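Local atomic coordinates of acyltransferase (Streptococcus pneumoniae, PDB entry 5UG1), a protein that probably transfers acetyl groups onto peptidoglycan, serving as the C-terminal catalytic domain of the O-acetyltransferase OatA. Residues Met7-Ser12 against Gln29-Val34; Leu15-Ala20 against Val144-Glu149. One frame throughout, in Å; residues are numbered along the deposited sequence.

In the fold
Both contacts border the bound methylsulfonyl group, yet they join different parts of the fold. Contact 1 pairs the parallel strands 6-10 and 29-32 at one margin of the five-stranded sheet and is only partly buried, strand 29-32 being outermost. Contact 2, mostly buried though farther from the centre of the chain, sets the helical stretch 15-20 against the loop before helix 150-171. In sequence, helices 12-16 and 18-24 link strand 6-10 to strand 29-32, and Leu15 packs on Val34. Backbone-to-backbone bonds dominate contact 1, whereas one arginine gripping loop carbonyls dominates contact 2. Ser12 from the first and His145 from the second meet through a hydrogen bond.

Contact 1. Residues Met7-Ser12 against Gln29-Val34; sequences MLIGDS and QINAQV. With 03S (methanesulfonic acid), chain B.
Leu8 and Asn31 sit at the middle of a parallel strand pair held chiefly by backbone bonds. Leu8 N donates to Gln29 O (2.8 Å) and Leu8 O accepts from Asn31 N (2.7 Å). Farther along, Gly10 N reaches Asn31 O, and Gly10 O accepts from Gln33 N (3.1 Å), carrying the pairing just past the end of strand 29-32. CA-H...O contacts such as Ile9 CA to Asn31 O at 3.2 Å add to the pairing of two strand segments whose axes lie 11° apart.

Side chains pack on both faces. On one, Leu8 CB meets Ile30 CD1 at 4.2 Å, and small Ala32 fits beneath helix 12-16; Gly10, having no side chain, leaves Leu8 CD2 its place. On the other, which faces helix 38-50, Met7 bends at chi3 (-77°), bringing its flexible CE methyl to 3.4 Å from Gln29 NE2, at the outermost strand, where a glutamine can lie at the surface.

Covalent chemistry appears where the strand ends. Ser12 OG is bonded to the sulfur S10 of the methylsulfonyl group and is hydrogen-bonded to His145 NE2, while Ser12 N donates to O12 of the methylsulfonyl group (3.1 Å). Asp11, at the N-cap, holds Val13 N and Ala14 N through OD1 by weak bonds. Gly10-Asp11-Ser12 matches the GDS motif of SGNH hydrolases, its serine following the first strand of a beta-alpha-beta crossover, consistent with a nucleophile and an oxyanion-hole amide.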
# COMPACT_ATOMS: atom_id res chain seq x y z
N MET A 7 -9.18 0.32 6.64
CA MET A 7 -9.54 -0.11 5.30
C MET A 7 -8.29 -0.05 4.43
O MET A 7 -7.60 0.98 4.39
CB MET A 7 -10.66 0.76 4.70
CG MET A 7 -11.05 0.34 3.29
SD MET A 7 -12.42 1.26 2.63
CE MET A 7 -13.83 0.52 3.46
N LEU A 8 -8.00 -1.15 3.74
CA LEU A 8 -6.95 -1.19 2.73
C LEU A 8 -7.61 -1.11 1.36
O LEU A 8 -8.55 -1.86 1.07
CB LEU A 8 -6.12 -2.47 2.86
CG LEU A 8 -4.89 -2.58 1.96
CD1 LEU A 8 -3.82 -3.37 2.66
CD2 LEU A 8 -5.26 -3.25 0.62
N ILE A 9 -7.15 -0.17 0.54
CA ILE A 9 -7.57 -0.04 -0.86
C ILE A 9 -6.33 -0.37 -1.68
O ILE A 9 -5.36 0.39 -1.66
CB ILE A 9 -8.08 1.36 -1.19
CG1 ILE A 9 -9.20 1.80 -0.24
CG2 ILE A 9 -8.49 1.46 -2.67
CD1 ILE A 9 -9.23 3.32 -0.05
N GLY A 10 -6.38 -1.47 -2.37
CA GLY A 10 -5.20 -2.03 -2.97
C GLY A 10 -5.33 -2.66 -4.33
O GLY A 10 -6.39 -2.83 -4.84
N ASP A 11 -4.17 -3.02 -4.86
CA ASP A 11 -4.01 -3.59 -6.18
C ASP A 11 -3.89 -5.12 -6.18
O ASP A 11 -4.14 -5.76 -5.22
CB ASP A 11 -2.85 -2.91 -6.93
CG ASP A 11 -1.52 -3.14 -6.28
OD1 ASP A 11 -1.41 -3.93 -5.38
OD2 ASP A 11 -0.56 -2.53 -6.67
N SER A 12 -3.51 -5.68 -7.31
CA SER A 12 -3.37 -7.11 -7.44
C SER A 12 -2.33 -7.72 -6.54
O SER A 12 -2.45 -8.83 -6.19
CB SER A 12 -3.05 -7.47 -8.87
OG SER A 12 -1.74 -7.16 -9.16
N GLN A 29 -10.68 -4.18 6.86
CA GLN A 29 -11.49 -4.23 5.65
C GLN A 29 -10.52 -4.20 4.47
O GLN A 29 -9.94 -3.15 4.17
CB GLN A 29 -12.46 -3.06 5.59
CG GLN A 29 -13.53 -3.07 6.66
CD GLN A 29 -14.43 -1.85 6.59
OE1 GLN A 29 -14.36 -0.97 7.44
NE2 GLN A 29 -15.26 -1.80 5.57
N ILE A 30 -10.33 -5.34 3.83
CA ILE A 30 -9.39 -5.46 2.73
C ILE A 30 -10.19 -5.28 1.45
O ILE A 30 -11.03 -6.12 1.10
CB ILE A 30 -8.65 -6.81 2.75
CG1 ILE A 30 -8.09 -7.12 4.14
CG2 ILE A 30 -7.50 -6.83 1.74
CD1 ILE A 30 -6.98 -6.18 4.58
N ASN A 31 -9.97 -4.16 0.76
CA ASN A 31 -10.66 -3.85 -0.49
C ASN A 31 -9.57 -3.77 -1.57
O ASN A 31 -9.05 -2.69 -1.87
CB ASN A 31 -11.49 -2.56 -0.35
CG ASN A 31 -12.08 -2.07 -1.66
OD1 ASN A 31 -12.13 -2.79 -2.66
ND2 ASN A 31 -12.53 -0.82 -1.67
N ALA A 32 -9.22 -4.91 -2.14
CA ALA A 32 -8.15 -4.99 -3.13
C ALA A 32 -8.68 -5.65 -4.38
O ALA A 32 -9.47 -6.60 -4.30
CB ALA A 32 -6.93 -5.77 -2.59
N GLN A 33 -8.31 -5.13 -5.53
CA GLN A 33 -8.76 -5.65 -6.82
C GLN A 33 -7.67 -5.59 -7.86
O GLN A 33 -6.72 -4.88 -7.73
CB GLN A 33 -9.96 -4.87 -7.35
CG GLN A 33 -11.02 -4.55 -6.34
CD GLN A 33 -11.98 -3.54 -6.85
OE1 GLN A 33 -12.78 -3.82 -7.75
NE2 GLN A 33 -11.92 -2.35 -6.31
N VAL A 34 -7.83 -6.35 -8.92
CA VAL A 34 -6.76 -6.56 -9.86
C VAL A 34 -6.21 -5.32 -10.54
O VAL A 34 -5.03 -5.12 -10.54
CB VAL A 34 -7.11 -7.61 -10.93
CG1 VAL A 34 -5.91 -7.86 -11.80
CG2 VAL A 34 -7.56 -8.90 -10.27
S10 03S B . -1.28 -6.11 -10.16
O11 03S B . 0.19 -6.14 -10.07
O12 03S B . -1.78 -4.79 -9.71
C13 03S B . -1.75 -6.37 -11.74

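Contact 2. Residues Leu15-Ala20 against Val144-Glu149. With 03S (methanesulfonic acid), chain B.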
# COMPACT_ATOMS: atom_id res chain seq x y z
N LEU A 15 -4.08 -7.97 -3.44
CA LEU A 15 -5.10 -9.00 -3.58
C LEU A 15 -4.47 -10.39 -3.47
O LEU A 15 -5.09 -11.32 -2.92
CB LEU A 15 -5.82 -8.84 -4.91
CG LEU A 15 -6.95 -9.85 -5.12
CD1 LEU A 15 -8.02 -9.70 -4.06
CD2 LEU A 15 -7.55 -9.76 -6.53
N ARG A 16 -3.24 -10.54 -3.96
CA ARG A 16 -2.54 -11.81 -3.84
C ARG A 16 -2.27 -12.15 -2.38
O ARG A 16 -2.24 -13.33 -2.01
CB ARG A 16 -1.24 -11.74 -4.65
CG ARG A 16 -0.55 -13.07 -4.92
CD ARG A 16 0.67 -12.84 -5.81
NE ARG A 16 1.46 -14.04 -6.06
CZ ARG A 16 1.15 -14.97 -6.95
NH1 ARG A 16 0.04 -14.83 -7.67
NH2 ARG A 16 1.93 -16.03 -7.13
N ALA A 17 -2.08 -11.14 -1.53
CA ALA A 17 -1.84 -11.34 -0.11
C ALA A 17 -3.12 -11.26 0.73
O ALA A 17 -3.04 -11.06 1.94
CB ALA A 17 -0.82 -10.31 0.40
N ASN A 18 -4.28 -11.42 0.10
CA ASN A 18 -5.56 -11.21 0.77
C ASN A 18 -5.68 -12.04 2.05
O ASN A 18 -5.94 -11.51 3.14
CB ASN A 18 -6.70 -11.54 -0.20
CG ASN A 18 -8.07 -11.36 0.41
OD1 ASN A 18 -8.35 -10.36 1.06
ND2 ASN A 18 -8.94 -12.35 0.22
N THR A 19 -5.49 -13.35 1.95
CA THR A 19 -5.68 -14.20 3.12
C THR A 19 -4.69 -13.87 4.22
O THR A 19 -5.04 -13.87 5.41
CB THR A 19 -5.55 -15.66 2.72
OG1 THR A 19 -6.36 -15.90 1.56
CG2 THR A 19 -5.99 -16.56 3.85
N ALA A 20 -3.44 -13.57 3.85
CA ALA A 20 -2.44 -13.25 4.87
C ALA A 20 -2.75 -11.91 5.52
O ALA A 20 -2.61 -11.76 6.74
CB ALA A 20 -1.04 -13.24 4.25
N VAL A 144 6.78 -9.30 -9.57
CA VAL A 144 5.79 -8.42 -8.98
C VAL A 144 4.79 -9.18 -8.10
O VAL A 144 4.44 -8.74 -7.04
CB VAL A 144 5.01 -7.67 -10.07
CG1 VAL A 144 3.89 -6.85 -9.48
CG2 VAL A 144 5.92 -6.83 -10.92
N HIS A 145 4.36 -10.31 -8.61
CA HIS A 145 3.48 -11.21 -7.93
C HIS A 145 4.31 -12.27 -7.24
O HIS A 145 4.73 -13.21 -7.85
CB HIS A 145 2.47 -11.82 -8.89
CG HIS A 145 1.55 -10.81 -9.51
ND1 HIS A 145 1.78 -10.26 -10.74
CD2 HIS A 145 0.43 -10.23 -9.05
CE1 HIS A 145 0.83 -9.39 -11.02
NE2 HIS A 145 -0.01 -9.36 -10.01
N PHE A 146 4.54 -12.10 -5.96
CA PHE A 146 5.42 -12.97 -5.20
C PHE A 146 5.04 -14.45 -5.23
O PHE A 146 3.90 -14.78 -5.30
CB PHE A 146 5.49 -12.47 -3.75
CG PHE A 146 4.16 -12.30 -3.11
CD1 PHE A 146 3.42 -13.38 -2.73
CD2 PHE A 146 3.64 -11.05 -2.90
CE1 PHE A 146 2.19 -13.23 -2.18
CE2 PHE A 146 2.42 -10.89 -2.35
CZ PHE A 146 1.69 -11.98 -1.97
N GLY A 147 6.04 -15.32 -5.16
CA GLY A 147 5.79 -16.75 -5.07
C GLY A 147 5.57 -17.48 -6.38
O GLY A 147 4.70 -17.10 -7.18
N SER A 148 6.33 -18.55 -6.61
CA SER A 148 6.17 -19.41 -7.77
C SER A 148 5.43 -20.69 -7.44
O SER A 148 5.03 -21.41 -8.37
CB SER A 148 7.53 -19.75 -8.39
OG SER A 148 8.32 -20.49 -7.47
N GLU A 149 5.26 -21.00 -6.16
CA GLU A 149 4.39 -22.08 -5.71
C GLU A 149 3.87 -21.71 -4.32
O GLU A 149 4.17 -20.64 -3.80
CB GLU A 149 5.14 -23.41 -5.70
CG GLU A 149 6.53 -23.31 -5.14
CD GLU A 149 7.44 -24.35 -5.73
OE1 GLU A 149 7.12 -25.56 -5.61
OE2 GLU A 149 8.46 -23.97 -6.35
S10 03S B . -1.28 -6.11 -10.16
O11 03S B . 0.19 -6.14 -10.07
O12 03S B . -1.78 -4.79 -9.71
C13 03S B . -1.75 -6.37 -11.74
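His145 meets Arg16 through its CB, which lies over one face of the guanidinium and 3.7 Å from Arg16 CD. The imidazole beyond is turned steeply, 70° from the guanidinium plane, and lines the pocket of the bound group: ND1 is hydrogen-bonded to Asp142 and NE2 to Ser12 OG, consistent with a Ser-His-Asp catalytic triad, while NE2 also stands 3.2 Å from O11 of the methylsulfonyl group.

Phe146 comes next and binds Arg16 with both ring and backbone. Its CG is placed between the backbone N and the carbonyl carbon (chi1 53°), swinging the ring toward the helix. Arg16, extended from CG to NE, lays its CD over the ring face as a CH-pi contact, 4.0 Å from the Phe146 ring centroid, and Ala17 CB touches the ring edge at CZ (3.8 Å). Small Ala17 suits this close approach. Phe146 O is then gripped side-on by two nitrogens of Arg16: NE at 2.7 Å, in the carbonyl plane on a lone pair, and NH2 at 3.0 Å, above that plane.

Gly147, with a positive phi of 85°, turns the chain so that its carbonyl O also faces Arg16 NH2, a weak bond of 3.0 Å.

Across the contact the arginine's charge is therefore met by peptide carbonyls and not by a carboxylate. Such a grip fixes the guanidinium's rotation and ties the loop just beyond His145 to helix 12-16, whose N-terminal end carries Ser12.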